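Long-range contact in polymerase X (Deinococcus radiodurans, PDB 2W9M), which probably extends DNA chains from deoxyribonucleoside triphosphates as a family X repair polymerase and carries a zinc-binding phosphoesterase-like domain: residues R158-L163 with R190-V195. Numbering follows the deposited sequence.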
loop_
_atom_site.group_PDB
_atom_site.type_symbol
_atom_site.label_atom_id
_atom_site.label_comp_id
_atom_site.label_asym_id
_atom_site.label_seq_id
_atom_site.Cartn_x
_atom_site.Cartn_y
_atom_site.Cartn_z
ATOM N N ARG A 158 -2.511 -12.148 12.671
ATOM C CA ARG A 158 -3.519 -11.277 12.071
ATOM C C ARG A 158 -4.897 -11.942 11.999
ATOM O O ARG A 158 -5.008 -13.143 11.747
ATOM C CB ARG A 158 -3.065 -10.862 10.667
ATOM C CG ARG A 158 -1.994 -9.788 10.657
ATOM C CD ARG A 158 -0.818 -10.167 9.767
ATOM N NE ARG A 158 -1.118 -10.098 8.339
ATOM C CZ ARG A 158 -0.531 -9.258 7.492
ATOM N NH1 ARG A 158 0.393 -8.408 7.927
ATOM N NH2 ARG A 158 -0.865 -9.272 6.206
ATOM N N GLN A 159 -5.945 -11.158 12.232
ATOM C CA GLN A 159 -7.307 -11.658 12.081
ATOM C C GLN A 159 -7.713 -11.575 10.620
ATOM O O GLN A 159 -8.484 -12.393 10.125
ATOM C CB GLN A 159 -8.291 -10.854 12.930
ATOM C CG GLN A 159 -8.572 -11.442 14.303
ATOM C CD GLN A 159 -9.874 -10.930 14.893
ATOM O OE1 GLN A 159 -10.848 -10.701 14.172
ATOM N NE2 GLN A 159 -9.897 -10.750 16.210
ATOM N N ARG A 160 -7.185 -10.567 9.938
ATOM C CA ARG A 160 -7.431 -10.387 8.518
ATOM C C ARG A 160 -6.110 -10.157 7.782
ATOM O O ARG A 160 -5.159 -9.615 8.348
ATOM C CB ARG A 160 -8.403 -9.230 8.292
ATOM C CG ARG A 160 -9.871 -9.615 8.452
ATOM C CD ARG A 160 -10.812 -8.473 8.058
ATOM N NE ARG A 160 -12.086 -8.969 7.531
ATOM C CZ ARG A 160 -12.451 -8.897 6.254
ATOM N NH1 ARG A 160 -11.649 -8.335 5.364
ATOM N NH2 ARG A 160 -13.624 -9.379 5.864
ATOM N N GLN A 161 -6.048 -10.591 6.528
ATOM C CA GLN A 161 -4.829 -10.491 5.733
ATOM C C GLN A 161 -4.851 -9.261 4.832
ATOM O O GLN A 161 -5.915 -8.725 4.532
ATOM C CB GLN A 161 -4.656 -11.747 4.877
ATOM C CG GLN A 161 -4.593 -13.035 5.679
ATOM C CD GLN A 161 -3.458 -13.028 6.676
ATOM O OE1 GLN A 161 -2.418 -12.412 6.441
ATOM N NE2 GLN A 161 -3.648 -13.711 7.796
ATOM N N SER A 162 -3.675 -8.814 4.402
ATOM C CA SER A 162 -3.590 -7.704 3.463
ATOM C C SER A 162 -4.051 -8.182 2.096
ATOM O O SER A 162 -3.976 -9.372 1.796
ATOM C CB SER A 162 -2.159 -7.156 3.377
ATOM O OG SER A 162 -1.288 -8.054 2.708
ATOM N N LEU A 163 -4.535 -7.257 1.274
ATOM C CA LEU A 163 -4.965 -7.598 -0.076
ATOM C C LEU A 163 -3.832 -8.260 -0.852
ATOM O O LEU A 163 -4.071 -9.125 -1.692
ATOM C CB LEU A 163 -5.437 -6.352 -0.822
ATOM C CG LEU A 163 -5.861 -6.556 -2.278
ATOM C CD1 LEU A 163 -6.959 -7.611 -2.379
ATOM C CD2 LEU A 163 -6.314 -5.239 -2.895
ATOM N N ARG A 190 -12.781 -8.544 -5.429
ATOM C CA ARG A 190 -13.318 -7.191 -5.527
ATOM C C ARG A 190 -12.445 -6.133 -4.852
ATOM O O ARG A 190 -12.821 -4.961 -4.779
ATOM C CB ARG A 190 -14.765 -7.134 -5.033
ATOM C CG ARG A 190 -14.971 -7.585 -3.608
ATOM C CD ARG A 190 -16.455 -7.765 -3.321
ATOM N NE ARG A 190 -16.797 -7.275 -1.992
ATOM C CZ ARG A 190 -16.617 -7.967 -0.875
ATOM N NH1 ARG A 190 -16.105 -9.187 -0.929
ATOM N NH2 ARG A 190 -16.951 -7.438 0.293
ATOM N N GLY A 191 -11.279 -6.552 -4.369
ATOM C CA GLY A 191 -10.241 -5.621 -3.958
ATOM C C GLY A 191 -10.359 -5.042 -2.564
ATOM O O GLY A 191 -9.851 -3.955 -2.293
ATOM N N LEU A 192 -11.023 -5.766 -1.673
ATOM C CA LEU A 192 -11.143 -5.316 -0.297
ATOM C C LEU A 192 -9.747 -5.009 0.247
ATOM O O LEU A 192 -8.863 -5.862 0.207
ATOM C CB LEU A 192 -11.832 -6.391 0.545
ATOM C CG LEU A 192 -12.862 -5.876 1.547
ATOM C CD1 LEU A 192 -13.998 -5.214 0.798
ATOM C CD2 LEU A 192 -13.374 -7.005 2.426
ATOM N N GLU A 193 -9.546 -3.790 0.740
ATOM C CA GLU A 193 -8.242 -3.380 1.267
ATOM C C GLU A 193 -7.700 -4.388 2.283
ATOM O O GLU A 193 -6.492 -4.584 2.404
ATOM C CB GLU A 193 -8.310 -1.976 1.880
ATOM C CG GLU A 193 -9.442 -1.772 2.880
ATOM C CD GLU A 193 -10.764 -1.408 2.219
ATOM O OE1 GLU A 193 -10.750 -0.961 1.051
ATOM O OE2 GLU A 193 -11.818 -1.562 2.872
ATOM N N THR A 194 -8.611 -5.024 3.005
ATOM C CA THR A 194 -8.263 -6.092 3.927
ATOM C C THR A 194 -9.114 -7.319 3.588
ATOM O O THR A 194 -10.244 -7.181 3.120
ATOM C CB THR A 194 -8.476 -5.653 5.379
ATOM O OG1 THR A 194 -7.284 -5.019 5.861
ATOM C CG2 THR A 194 -8.784 -6.840 6.248
ATOM N N VAL A 195 -8.569 -8.512 3.811
ATOM C CA VAL A 195 -9.158 -9.737 3.274
ATOM C C VAL A 195 -9.248 -10.879 4.290
ATOM O O VAL A 195 -8.271 -11.192 4.974
ATOM C CB VAL A 195 -8.358 -10.211 2.050
ATOM C CG1 VAL A 195 -8.319 -11.717 1.985
ATOM C CG2 VAL A 195 -8.939 -9.621 0.780
#
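Arg-160 turns CG away from its own carbonyl carbon (chi1 -83°) and runs extended from CG to NE, a course that carries it obliquely across Thr-194, whose CG2 stands anti to the backbone N and packs against Arg-160 CB and CD, 3.2 Å from each. The two segments form a short antiparallel strand pair, two residues on each side, which adds strand 161-162 to the start of strand 194-203 in the mixed sheet of the family X polymerase region. Gln-161 and Val-195 are the hydrogen-bonded pair: Gln-161 N donates to Val-195 O at 2.8 Å, and Val-195 N returns a bond of the same length to Gln-161 O. Ser-162 and Thr-194 follow as the non-hydrogen-bonded pair. The pairing then frays, since Leu-163 N reaches Glu-193 O only weakly, at 3.5 Å.

Ser-162 ends the strand as the N-cap of helix 163-176, its OG accepting from Ala-165 N. On the other segment, Gly-191 closes helix 186-190 in a Schellman motif, so the strand pair joins the beginning of one helix to the chain leaving another. Leu-163 lies along the backbone of this exit, its CB 3.6 Å from Leu-192 O and its CD1 4.2 Å from Val-195 CG2, and also touches Tyr-528 and Gln-532 of helix 526-535. Glu-193 points away from segment 158-163 and forms a salt bridge with Arg-500.

The Gln-161 side chain bends at chi2 toward the end of helix 141-157, where NE2 donates to Phe-155 O, while OE1 accepts from Arg-158 NE, a donor above the carbonyl plane. At the far end of Arg-160, NH1 lies 3.7 Å from Leu-192 CD2, while Thr-194 O sits at the guanidinium edge, 2.9 Å from NH1.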